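Local coordinates for protein racemase (Pseudovibrio sp. JE062, PDB 3MKC) that is of unknown specific function but belongs to the mandelate racemase and muconate lactonizing enzyme branch of the enolase superfamily, pairing an alpha+beta N-terminal domain with a barrel, at residues A[10-15]-A[74-79]; A[15-20]-A[32-37]; A[221-226]-A[254-259]; A[248-253]-A[278-283]. One frame throughout, in Å; residues are numbered along the deposited sequence.

Contact 1: residues A[10-15]-A[74-79]; sequences APIKSI and KAIGRL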
loop_
_atom_site.group_PDB
_atom_site.type_symbol
_atom_site.label_atom_id
_atom_site.label_comp_id
_atom_site.label_asym_id
_atom_site.label_seq_id
_atom_site.Cartn_x
_atom_site.Cartn_y
_atom_site.Cartn_z
ATOM N N ALA A 10 11.711 -14.710 -21.318
ATOM C CA ALA A 10 11.492 -16.153 -21.223
ATOM C C ALA A 10 10.269 -16.479 -20.377
ATOM O O ALA A 10 9.874 -15.693 -19.520
ATOM C CB ALA A 10 12.722 -16.821 -20.634
ATOM N N PRO A 11 9.675 -17.667 -20.588
ATOM C CA PRO A 11 8.488 -18.095 -19.843
ATOM C C PRO A 11 8.746 -18.298 -18.361
ATOM O O PRO A 11 9.869 -18.591 -17.941
ATOM C CB PRO A 11 8.096 -19.413 -20.521
ATOM C CG PRO A 11 8.770 -19.350 -21.873
ATOM C CD PRO A 11 10.084 -18.708 -21.543
ATOM N N ILE A 12 7.690 -18.146 -17.572
ATOM C CA ILE A 12 7.767 -18.339 -16.132
ATOM C C ILE A 12 7.951 -19.833 -15.875
ATOM O O ILE A 12 7.223 -20.655 -16.432
ATOM C CB ILE A 12 6.467 -17.860 -15.448
ATOM C CG1 ILE A 12 6.333 -16.348 -15.612
ATOM C CG2 ILE A 12 6.457 -18.271 -13.979
ATOM C CD1 ILE A 12 5.047 -15.782 -15.049
ATOM N N LYS A 13 8.926 -20.181 -15.044
ATOM C CA LYS A 13 9.184 -21.583 -14.733
ATOM C C LYS A 13 8.569 -21.988 -13.397
ATOM O O LYS A 13 8.032 -23.089 -13.256
ATOM C CB LYS A 13 10.690 -21.846 -14.705
ATOM C CG LYS A 13 11.060 -23.283 -14.356
ATOM C CD LYS A 13 12.565 -23.466 -14.385
ATOM C CE LYS A 13 12.975 -24.876 -14.008
ATOM N NZ LYS A 13 14.445 -25.046 -14.197
ATOM N N SER A 14 8.647 -21.099 -12.414
ATOM C CA SER A 14 8.097 -21.410 -11.105
ATOM C C SER A 14 7.655 -20.180 -10.331
ATOM O O SER A 14 8.085 -19.058 -10.603
ATOM C CB SER A 14 9.126 -22.178 -10.268
ATOM O OG SER A 14 10.208 -21.340 -9.888
ATOM N N ILE A 15 6.783 -20.411 -9.361
ATOM C CA ILE A 15 6.282 -19.353 -8.506
ATOM C C ILE A 15 6.269 -19.919 -7.098
ATOM O O ILE A 15 5.563 -20.893 -6.803
ATOM C CB ILE A 15 4.866 -18.904 -8.911
ATOM C CG1 ILE A 15 4.904 -18.287 -10.316
ATOM C CG2 ILE A 15 4.337 -17.884 -7.899
ATOM C CD1 ILE A 15 3.568 -17.728 -10.793
ATOM N N LYS A 74 -2.117 -20.722 -13.793
ATOM C CA LYS A 74 -2.319 -19.947 -15.010
ATOM C C LYS A 74 -1.201 -18.971 -15.365
ATOM O O LYS A 74 -1.265 -18.310 -16.400
ATOM C CB LYS A 74 -3.658 -19.211 -14.933
ATOM C CG LYS A 74 -4.855 -20.144 -14.865
ATOM C CD LYS A 74 -5.005 -20.963 -16.147
ATOM C CE LYS A 74 -6.117 -21.991 -16.000
ATOM N NZ LYS A 74 -6.382 -22.732 -17.261
ATOM N N ALA A 75 -0.180 -18.890 -14.516
ATOM C CA ALA A 75 0.958 -18.006 -14.742
ATOM C C ALA A 75 2.150 -18.802 -15.275
ATOM O O ALA A 75 2.886 -18.330 -16.140
ATOM C CB ALA A 75 1.342 -17.308 -13.446
ATOM N N ILE A 76 2.335 -20.011 -14.754
ATOM C CA ILE A 76 3.431 -20.872 -15.188
ATOM C C ILE A 76 3.410 -21.054 -16.704
ATOM O O ILE A 76 2.373 -21.377 -17.290
ATOM C CB ILE A 76 3.341 -22.269 -14.535
ATOM C CG1 ILE A 76 3.283 -22.136 -13.016
ATOM C CG2 ILE A 76 4.536 -23.121 -14.966
ATOM C CD1 ILE A 76 4.489 -21.478 -12.409
ATOM N N GLY A 77 4.557 -20.842 -17.336
ATOM C CA GLY A 77 4.645 -20.996 -18.777
ATOM C C GLY A 77 4.439 -19.719 -19.570
ATOM O O GLY A 77 4.856 -19.633 -20.725
ATOM N N ARG A 78 3.813 -18.722 -18.952
ATOM C CA ARG A 78 3.536 -17.456 -19.626
ATOM C C ARG A 78 4.739 -16.519 -19.648
ATOM O O ARG A 78 5.640 -16.624 -18.814
ATOM C CB ARG A 78 2.355 -16.742 -18.945
ATOM C CG ARG A 78 1.033 -17.520 -18.947
ATOM C CD ARG A 78 0.523 -17.742 -20.360
ATOM N NE ARG A 78 0.197 -16.491 -21.040
ATOM C CZ ARG A 78 -0.926 -15.805 -20.847
ATOM N NH1 ARG A 78 -1.839 -16.253 -19.992
ATOM N NH2 ARG A 78 -1.142 -14.672 -21.511
ATOM N N LEU A 79 4.752 -15.609 -20.620
ATOM C CA LEU A 79 5.829 -14.632 -20.734
ATOM C C LEU A 79 5.480 -13.510 -19.756
ATOM O O LEU A 79 4.405 -12.917 -19.848
ATOM C CB LEU A 79 5.905 -14.104 -22.168
ATOM C CG LEU A 79 6.146 -15.190 -23.227
ATOM C CD1 LEU A 79 6.137 -14.588 -24.629
ATOM C CD2 LEU A 79 7.471 -15.876 -22.949
#
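I12 and the type II beta turn A75-R78 hold each other by two backbone hydrogen bonds, docking a loop of the N-terminal domain on the start of strand 12-22. I12 N donates to R78 O at 2.8 Å, and G77 N returns a bond to I12 O over the same length. G77, with phi at 94°, takes the turn position that suits a residue without a side chain. I12 has the most surface buried here. Its CG1 lies beside its own backbone N (chi1 -66°), which carries it close to the carbonyl that this N uses, 3.3 Å from R78 O, while CD1 runs on to A75 O. I76 sets out away from the strand, but with CG1 beside the backbone N (chi1 -55°) it brings CD1 to 3.8 Å from S14 CA; the I76 and I12 side chains cross at about a right angle. At the other end L79 lies alongside the P11 ring, with L79 CD2 3.9 Å from P11 CG. Just beyond I12, K13 and S14 both face T37 in a classic beta bulge. Helix 83-93 lies behind the turn, where I86 meets A75. The tightest apolar touch is made from the strand, I15 CD1 pressing on A75 CB at 3.5 Å.

Contact 2: residues A[15-20]-A[32-37]; sequences IEFIPV and VVVKVT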
loop_
_atom_site.group_PDB
_atom_site.type_symbol
_atom_site.label_atom_id
_atom_site.label_comp_id
_atom_site.label_asym_id
_atom_site.label_seq_id
_atom_site.Cartn_x
_atom_site.Cartn_y
_atom_site.Cartn_z
ATOM N N ILE A 15 6.783 -20.411 -9.361
ATOM C CA ILE A 15 6.282 -19.353 -8.506
ATOM C C ILE A 15 6.269 -19.919 -7.098
ATOM O O ILE A 15 5.563 -20.893 -6.803
ATOM C CB ILE A 15 4.866 -18.904 -8.911
ATOM C CG1 ILE A 15 4.904 -18.287 -10.316
ATOM C CG2 ILE A 15 4.337 -17.884 -7.899
ATOM C CD1 ILE A 15 3.568 -17.728 -10.793
ATOM N N GLU A 16 7.068 -19.307 -6.238
ATOM C CA GLU A 16 7.202 -19.740 -4.860
ATOM C C GLU A 16 6.713 -18.703 -3.857
ATOM O O GLU A 16 7.066 -17.524 -3.930
ATOM C CB GLU A 16 8.671 -20.083 -4.586
ATOM C CG GLU A 16 9.020 -20.307 -3.126
ATOM C CD GLU A 16 10.456 -20.778 -2.934
ATOM O OE1 GLU A 16 11.362 -20.243 -3.612
ATOM O OE2 GLU A 16 10.682 -21.679 -2.098
ATOM N N PHE A 17 5.883 -19.156 -2.926
ATOM C CA PHE A 17 5.362 -18.292 -1.879
ATOM C C PHE A 17 6.219 -18.588 -0.655
ATOM O O PHE A 17 6.255 -19.715 -0.169
ATOM C CB PHE A 17 3.883 -18.606 -1.623
ATOM C CG PHE A 17 2.942 -17.882 -2.560
ATOM C CD1 PHE A 17 2.181 -16.810 -2.106
ATOM C CD2 PHE A 17 2.852 -18.245 -3.902
ATOM C CE1 PHE A 17 1.343 -16.104 -2.973
ATOM C CE2 PHE A 17 2.017 -17.545 -4.781
ATOM C CZ PHE A 17 1.262 -16.469 -4.310
ATOM N N ILE A 18 6.910 -17.566 -0.163
ATOM C CA ILE A 18 7.815 -17.736 0.962
ATOM C C ILE A 18 7.419 -17.013 2.232
ATOM O O ILE A 18 7.650 -15.815 2.374
ATOM C CB ILE A 18 9.233 -17.277 0.567
ATOM C CG1 ILE A 18 9.692 -18.055 -0.664
ATOM C CG2 ILE A 18 10.193 -17.465 1.737
ATOM C CD1 ILE A 18 10.954 -17.519 -1.299
ATOM N N PRO A 19 6.820 -17.739 3.183
ATOM C CA PRO A 19 6.396 -17.162 4.463
ATOM C C PRO A 19 7.601 -16.611 5.222
ATOM O O PRO A 19 8.623 -17.284 5.330
ATOM C CB PRO A 19 5.778 -18.356 5.189
ATOM C CG PRO A 19 5.229 -19.181 4.067
ATOM C CD PRO A 19 6.336 -19.124 3.044
ATOM N N VAL A 20 7.492 -15.391 5.735
ATOM C CA VAL A 20 8.586 -14.798 6.491
ATOM C C VAL A 20 8.056 -14.263 7.816
ATOM O O VAL A 20 7.234 -13.346 7.845
ATOM C CB VAL A 20 9.263 -13.649 5.711
ATOM C CG1 VAL A 20 10.401 -13.059 6.545
ATOM C CG2 VAL A 20 9.798 -14.165 4.377
ATOM N N VAL A 32 4.776 -12.453 3.136
ATOM C CA VAL A 32 4.867 -13.616 2.292
ATOM C C VAL A 32 5.520 -13.162 1.008
ATOM O O VAL A 32 4.896 -12.498 0.183
ATOM C CB VAL A 32 3.483 -14.196 1.994
ATOM C CG1 VAL A 32 3.623 -15.451 1.169
ATOM C CG2 VAL A 32 2.761 -14.483 3.298
ATOM N N VAL A 33 6.794 -13.494 0.853
ATOM C CA VAL A 33 7.507 -13.116 -0.353
ATOM C C VAL A 33 7.060 -14.003 -1.497
ATOM O O VAL A 33 6.887 -15.210 -1.326
ATOM C CB VAL A 33 9.029 -13.280 -0.185
ATOM C CG1 VAL A 33 9.733 -12.957 -1.499
ATOM C CG2 VAL A 33 9.529 -12.374 0.924
ATOM N N VAL A 34 6.844 -13.399 -2.657
ATOM C CA VAL A 34 6.461 -14.153 -3.833
ATOM C C VAL A 34 7.619 -14.058 -4.821
ATOM O O VAL A 34 7.965 -12.968 -5.280
ATOM C CB VAL A 34 5.197 -13.583 -4.496
ATOM C CG1 VAL A 34 4.902 -14.351 -5.782
ATOM C CG2 VAL A 34 4.024 -13.670 -3.535
ATOM N N LYS A 35 8.219 -15.199 -5.140
ATOM C CA LYS A 35 9.339 -15.235 -6.070
ATOM C C LYS A 35 8.937 -15.948 -7.358
ATOM O O LYS A 35 8.631 -17.143 -7.348
ATOM C CB LYS A 35 10.516 -15.962 -5.419
ATOM C CG LYS A 35 11.830 -15.916 -6.185
ATOM C CD LYS A 35 12.880 -16.716 -5.414
ATOM C CE LYS A 35 14.271 -16.577 -5.992
ATOM N NZ LYS A 35 15.287 -17.165 -5.059
ATOM N N VAL A 36 8.928 -15.208 -8.465
ATOM C CA VAL A 36 8.584 -15.775 -9.764
ATOM C C VAL A 36 9.885 -15.905 -10.553
ATOM O O VAL A 36 10.563 -14.915 -10.820
ATOM C CB VAL A 36 7.598 -14.864 -10.535
ATOM C CG1 VAL A 36 7.206 -15.511 -11.849
ATOM C CG2 VAL A 36 6.359 -14.605 -9.686
ATOM N N THR A 37 10.225 -17.132 -10.922
ATOM C CA THR A 37 11.458 -17.399 -11.646
ATOM C C THR A 37 11.206 -17.836 -13.081
ATOM O O THR A 37 10.309 -18.638 -13.335
ATOM C CB THR A 37 12.254 -18.495 -10.930
ATOM O OG1 THR A 37 12.353 -18.170 -9.537
ATOM C CG2 THR A 37 13.655 -18.610 -11.523
#
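V32 opens the pairing by setting CG1 near the plane of the F17 ring, at its edge, 3.8 Å from F17 CD1. The two strands form an antiparallel beta hairpin in the three-stranded sheet of the N-terminal domain. V33, on the other face, makes a hydrogen-bonded pair with I18. I18 N reaches V33 O at 2.6 Å in the carbonyl plane, whereas V33 N approaches I18 O from above that plane, 40° out of it; V33 CG2 also meets V20 CG2. V34 lies on the same side of the sheet as F17. Its chi1 of 176° sets CG1 anti to the backbone N and CG2 anti to the carbonyl carbon, and CG2 lies over the ring face, 4.0 Å from the F17 centroid, a CH-pi contact displaced toward the rim. Helix 102-122 covers this side, I110 touching both F17 and V34. K35 then pairs with E16 through two nearly straight backbone bonds, E16 N to K35 O and K35 N to E16 O, each 2.9 Å. Their opposite charges stay apart, E16 OE1 lying 5.2 Å from K35 NZ, and K35 makes a cation-pi contact with Y43. V36 lies alongside I15, with I15 CG1 set against both methyls, 3.9 Å from V36 CG1 and 4.0 Å from V36 CG2.

Contact 3: residues A[221-226]-A[254-259]; sequences EVARLL and ENTRSR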
loop_
_atom_site.group_PDB
_atom_site.type_symbol
_atom_site.label_atom_id
_atom_site.label_comp_id
_atom_site.label_asym_id
_atom_site.label_seq_id
_atom_site.Cartn_x
_atom_site.Cartn_y
_atom_site.Cartn_z
ATOM N N GLU A 221 -21.598 11.860 14.834
ATOM C CA GLU A 221 -20.583 12.170 15.840
ATOM C C GLU A 221 -19.250 12.504 15.157
ATOM O O GLU A 221 -18.535 13.426 15.566
ATOM C CB GLU A 221 -20.425 10.977 16.790
ATOM C CG GLU A 221 -19.380 11.149 17.870
ATOM C CD GLU A 221 -19.355 9.974 18.846
ATOM O OE1 GLU A 221 -19.239 8.813 18.394
ATOM O OE2 GLU A 221 -19.450 10.211 20.069
ATOM N N VAL A 222 -18.917 11.767 14.103
ATOM C CA VAL A 222 -17.674 12.022 13.387
ATOM C C VAL A 222 -17.714 13.391 12.712
ATOM O O VAL A 222 -16.743 14.141 12.766
ATOM C CB VAL A 222 -17.407 10.934 12.322
ATOM C CG1 VAL A 222 -16.127 11.245 11.562
ATOM C CG2 VAL A 222 -17.295 9.574 12.994
ATOM N N ALA A 223 -18.847 13.727 12.095
ATOM C CA ALA A 223 -18.971 15.018 11.417
ATOM C C ALA A 223 -18.747 16.159 12.404
ATOM O O ALA A 223 -18.078 17.140 12.077
ATOM C CB ALA A 223 -20.346 15.147 10.764
ATOM N N ARG A 224 -19.300 16.035 13.609
ATOM C CA ARG A 224 -19.116 17.080 14.621
ATOM C C ARG A 224 -17.639 17.249 14.923
ATOM O O ARG A 224 -17.125 18.365 14.977
ATOM C CB ARG A 224 -19.851 16.737 15.919
ATOM C CG ARG A 224 -21.250 17.286 15.984
ATOM C CD ARG A 224 -21.839 17.165 17.384
ATOM N NE ARG A 224 -23.188 17.721 17.426
ATOM C CZ ARG A 224 -23.984 17.673 18.490
ATOM N NH1 ARG A 224 -23.563 17.091 19.606
ATOM N NH2 ARG A 224 -25.203 18.199 18.428
ATOM N N LEU A 225 -16.957 16.130 15.125
ATOM C CA LEU A 225 -15.533 16.167 15.420
ATOM C C LEU A 225 -14.750 16.803 14.279
ATOM O O LEU A 225 -13.983 17.737 14.492
ATOM C CB LEU A 225 -15.010 14.753 15.679
ATOM C CG LEU A 225 -13.491 14.557 15.729
ATOM C CD1 LEU A 225 -12.879 15.433 16.813
ATOM C CD2 LEU A 225 -13.185 13.094 15.984
ATOM N N LEU A 226 -14.946 16.306 13.061
ATOM C CA LEU A 226 -14.217 16.853 11.924
ATOM C C LEU A 226 -14.543 18.318 11.667
ATOM O O LEU A 226 -13.670 19.098 11.289
ATOM C CB LEU A 226 -14.485 16.016 10.670
ATOM C CG LEU A 226 -14.007 14.561 10.750
ATOM C CD1 LEU A 226 -14.238 13.888 9.403
ATOM C CD2 LEU A 226 -12.518 14.509 11.114
ATOM N N GLU A 254 -20.810 14.620 2.620
ATOM C CA GLU A 254 -21.884 15.583 2.438
ATOM C C GLU A 254 -22.000 16.593 3.567
ATOM O O GLU A 254 -22.470 17.712 3.364
ATOM C CB GLU A 254 -23.215 14.837 2.309
ATOM C CG GLU A 254 -23.384 14.122 0.988
ATOM C CD GLU A 254 -24.355 12.959 1.070
ATOM O OE1 GLU A 254 -25.173 12.911 2.017
ATOM O OE2 GLU A 254 -24.299 12.096 0.172
ATOM N N ASN A 255 -21.551 16.217 4.755
ATOM C CA ASN A 255 -21.711 17.103 5.902
ATOM C C ASN A 255 -20.463 17.691 6.566
ATOM O O ASN A 255 -20.558 18.284 7.635
ATOM C CB ASN A 255 -22.586 16.378 6.925
ATOM C CG ASN A 255 -23.976 16.062 6.368
ATOM O OD1 ASN A 255 -24.826 16.942 6.271
ATOM N ND2 ASN A 255 -24.199 14.807 5.973
ATOM N N THR A 256 -19.302 17.529 5.937
ATOM C CA THR A 256 -18.065 18.086 6.474
ATOM C C THR A 256 -17.239 18.588 5.296
ATOM O O THR A 256 -17.574 18.316 4.143
ATOM C CB THR A 256 -17.216 17.030 7.223
ATOM O OG1 THR A 256 -16.584 16.171 6.269
ATOM C CG2 THR A 256 -18.081 16.192 8.154
ATOM N N ARG A 257 -16.162 19.315 5.584
ATOM C CA ARG A 257 -15.285 19.822 4.534
ATOM C C ARG A 257 -13.917 19.130 4.578
ATOM O O ARG A 257 -12.940 19.617 4.009
ATOM C CB ARG A 257 -15.117 21.339 4.670
ATOM C CG ARG A 257 -16.446 22.087 4.663
ATOM C CD ARG A 257 -16.267 23.584 4.441
ATOM N NE ARG A 257 -17.526 24.297 4.632
ATOM C CZ ARG A 257 -17.717 25.584 4.353
ATOM N NH1 ARG A 257 -16.726 26.315 3.856
ATOM N NH2 ARG A 257 -18.899 26.142 4.588
ATOM N N SER A 258 -13.854 17.994 5.262
ATOM C CA SER A 258 -12.613 17.232 5.368
ATOM C C SER A 258 -12.503 16.277 4.193
ATOM O O SER A 258 -13.507 15.966 3.546
ATOM C CB SER A 258 -12.598 16.377 6.649
ATOM O OG SER A 258 -12.334 17.140 7.810
ATOM N N ARG A 259 -11.286 15.822 3.908
ATOM C CA ARG A 259 -11.113 14.816 2.868
ATOM C C ARG A 259 -11.448 13.520 3.593
ATOM O O ARG A 259 -10.958 13.279 4.700
ATOM C CB ARG A 259 -9.667 14.729 2.376
ATOM C CG ARG A 259 -9.237 15.775 1.358
ATOM C CD ARG A 259 -8.008 15.242 0.616
ATOM N NE ARG A 259 -7.458 16.173 -0.359
ATOM C CZ ARG A 259 -6.712 17.227 -0.056
ATOM N NH1 ARG A 259 -6.416 17.502 1.206
ATOM N NH2 ARG A 259 -6.238 18.000 -1.023
HETATM O O HOH W 1 -13.166 19.494 8.449
#
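A223 and T256 meet methyl to methyl, A223 CB standing 3.6 Å from T256 CG2, and the same T256 methyl lies equally close to A223 CA. One turn along, L226 faces S258: L226 CB is 3.8 Å from S258 OG, and L226 CD1 reaches S258 CB at 4.1 Å. A water completes this inner shell, donating to L226 O at 2.9 Å and hydrogen-bonded to S258 OG at 2.6 Å. The next shell sets the rotation of T256. Its OG1 sits in the crowded position between backbone N and carbonyl carbon (chi1 75°), bonded to L252 O a turn back in helix 246-255, and that leaves CG2 directed at the neighbouring helix. S258 N adds a weak bond to T256 OG1, 3.4 Å long, which ties the chain after the helix to the same hydroxyl. Further out, L226 also packs on A237 of strand 236-238. The parts joined are helix 219-228 and the end of helix 246-255 with the chain that leads to strand 261-262, all in the barrel domain of the enolase fold. Within these two segments no direct hydrogen bond crosses; contact is by van der Waals packing, partly against the S258 hydroxyl, with the water between L226 O and S258 OG. The bond from N227 ND2 to N255 O adds a direct polar tie just outside, while the T256 hydroxyl is engaged within its own stretch of chain.

Contact 4: residues A[248-253]-A[278-283]; sequences GHAKLV and KGKVHL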
loop_
_atom_site.group_PDB
_atom_site.type_symbol
_atom_site.label_atom_id
_atom_site.label_comp_id
_atom_site.label_asym_id
_atom_site.label_seq_id
_atom_site.Cartn_x
_atom_site.Cartn_y
_atom_site.Cartn_z
ATOM N N GLY A 248 -22.265 5.595 5.130
ATOM C CA GLY A 248 -21.896 6.473 6.224
ATOM C C GLY A 248 -20.802 7.434 5.795
ATOM O O GLY A 248 -20.805 8.604 6.166
ATOM N N HIS A 249 -19.852 6.944 5.008
ATOM C CA HIS A 249 -18.793 7.818 4.542
ATOM C C HIS A 249 -19.385 8.928 3.659
ATOM O O HIS A 249 -18.954 10.077 3.716
ATOM C CB HIS A 249 -17.740 7.017 3.770
ATOM C CG HIS A 249 -16.870 6.171 4.644
ATOM N ND1 HIS A 249 -17.328 5.042 5.289
ATOM C CD2 HIS A 249 -15.565 6.295 4.985
ATOM C CE1 HIS A 249 -16.346 4.506 5.991
ATOM N NE2 HIS A 249 -15.264 5.248 5.824
ATOM N N ALA A 250 -20.385 8.588 2.850
ATOM C CA ALA A 250 -20.997 9.592 1.984
ATOM C C ALA A 250 -21.571 10.721 2.844
ATOM O O ALA A 250 -21.515 11.895 2.465
ATOM C CB ALA A 250 -22.109 8.959 1.129
ATOM N N LYS A 251 -22.116 10.359 4.004
ATOM C CA LYS A 251 -22.680 11.345 4.919
ATOM C C LYS A 251 -21.595 12.306 5.368
ATOM O O LYS A 251 -21.798 13.522 5.384
ATOM C CB LYS A 251 -23.291 10.661 6.142
ATOM C CG LYS A 251 -24.627 9.987 5.890
ATOM C CD LYS A 251 -25.713 11.012 5.626
ATOM C CE LYS A 251 -27.100 10.400 5.733
ATOM N NZ LYS A 251 -27.363 9.417 4.647
ATOM N N LEU A 252 -20.441 11.760 5.744
ATOM C CA LEU A 252 -19.325 12.594 6.184
ATOM C C LEU A 252 -18.921 13.534 5.064
ATOM O O LEU A 252 -18.623 14.703 5.298
ATOM C CB LEU A 252 -18.121 11.737 6.578
ATOM C CG LEU A 252 -18.252 10.882 7.836
ATOM C CD1 LEU A 252 -16.939 10.146 8.092
ATOM C CD2 LEU A 252 -18.599 11.773 9.024
ATOM N N VAL A 253 -18.899 13.020 3.842
ATOM C CA VAL A 253 -18.530 13.853 2.704
ATOM C C VAL A 253 -19.541 14.973 2.514
ATOM O O VAL A 253 -19.183 16.126 2.280
ATOM C CB VAL A 253 -18.453 13.030 1.400
ATOM C CG1 VAL A 253 -18.286 13.972 0.187
ATOM C CG2 VAL A 253 -17.283 12.073 1.478
ATOM N N LYS A 278 -20.642 5.253 -4.262
ATOM C CA LYS A 278 -21.537 5.162 -3.110
ATOM C C LYS A 278 -20.930 5.822 -1.879
ATOM O O LYS A 278 -21.622 6.505 -1.119
ATOM C CB LYS A 278 -21.861 3.699 -2.789
ATOM C CG LYS A 278 -22.950 3.537 -1.736
ATOM C CD LYS A 278 -23.032 2.106 -1.215
ATOM C CE LYS A 278 -24.414 1.507 -1.418
ATOM N NZ LYS A 278 -24.697 1.198 -2.852
ATOM N N GLY A 279 -19.633 5.606 -1.684
ATOM C CA GLY A 279 -18.960 6.196 -0.545
ATOM C C GLY A 279 -18.665 7.665 -0.776
ATOM O O GLY A 279 -18.531 8.428 0.175
ATOM N N LYS A 280 -18.565 8.061 -2.044
ATOM C CA LYS A 280 -18.290 9.454 -2.386
ATOM C C LYS A 280 -16.972 9.942 -1.787
ATOM O O LYS A 280 -16.746 11.155 -1.676
ATOM C CB LYS A 280 -19.423 10.348 -1.873
ATOM C CG LYS A 280 -20.773 10.078 -2.499
ATOM C CD LYS A 280 -21.792 11.093 -1.989
ATOM C CE LYS A 280 -23.087 11.058 -2.792
ATOM N NZ LYS A 280 -23.944 12.256 -2.485
ATOM N N VAL A 281 -16.099 9.010 -1.406
ATOM C CA VAL A 281 -14.830 9.392 -0.791
ATOM C C VAL A 281 -13.897 10.207 -1.689
ATOM O O VAL A 281 -13.965 10.118 -2.912
ATOM C CB VAL A 281 -14.072 8.145 -0.234
ATOM C CG1 VAL A 281 -14.925 7.477 0.826
ATOM C CG2 VAL A 281 -13.740 7.169 -1.347
ATOM N N HIS A 282 -13.050 11.023 -1.065
ATOM C CA HIS A 282 -12.106 11.864 -1.800
ATOM C C HIS A 282 -10.838 11.122 -2.137
ATOM O O HIS A 282 -10.106 11.523 -3.029
ATOM C CB HIS A 282 -11.632 13.070 -0.975
ATOM C CG HIS A 282 -12.718 13.984 -0.514
ATOM N ND1 HIS A 282 -13.568 13.669 0.523
ATOM C CD2 HIS A 282 -13.032 15.249 -0.886
ATOM C CE1 HIS A 282 -14.354 14.700 0.774
ATOM N NE2 HIS A 282 -14.047 15.672 -0.066
ATOM N N LEU A 283 -10.570 10.053 -1.402
ATOM C CA LEU A 283 -9.320 9.340 -1.588
ATOM C C LEU A 283 -9.449 7.852 -1.288
ATOM O O LEU A 283 -10.099 7.462 -0.322
ATOM C CB LEU A 283 -8.287 9.994 -0.661
ATOM C CG LEU A 283 -6.795 9.688 -0.743
ATOM C CD1 LEU A 283 -6.011 10.900 -0.226
ATOM C CD2 LEU A 283 -6.475 8.440 0.062
#
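K280 leans its aliphatic chain on A250 where the chain leaves helix 268-277 and packs against helix 246-255 in the barrel domain of the enolase fold. It is the first residue past its helix to depart from helical angles, with a positive phi of 59°, where the chain breaks from the helix on its way to strand 283-284. From the backbone outward, K280 CB lies 4.3 Å from V253 CG1. CG, set beside the backbone N by chi1 of -63°, comes next to A250 CB at 4.0 Å, and CD passes the same methyl at 3.8 Å. Beyond CG the chain is extended and leads away from residues 248-253, and NZ forms a salt bridge with E254 OE2. A250 CB rests against both this side chain and the backbone before it, 3.4 Å from K278 O. G279 O sits near A250 N, but at too poor an angle for a hydrogen bond. H249 CB touches V281 CG1, while the H249 ring meets W275 edge-to-face and ND1 is held by D245 O. V253 buries the most surface of all. Its CG2 is 3.3 Å from K280 O, and V253 and H282 slide past each other in opposite directions, with H282 CE1 4.0 Å from both V253 CG1 and V253 CG2.

From the N terminus, strand 12-22 opens both early contacts. Contact 2 closes first, as the hairpin with strand 29-38, and lies within the larger loop that contact 1 closes at 74-79; the two share I15 and touch through K13, S14 and T37. Both belong to the N-terminal domain. The chain then enters the barrel domain, on the opposite side of the molecule's centre, with contacts 2 and 4 about 37 Å apart between centres. There contact 3 opens at 221-226, and contact 4 opens at 248-253 before contact 3 closes at 254-259; contact 4 then closes at 278-283. The two cross and join helix 219-228, helix 246-255 and the loop that follows helix 268-277.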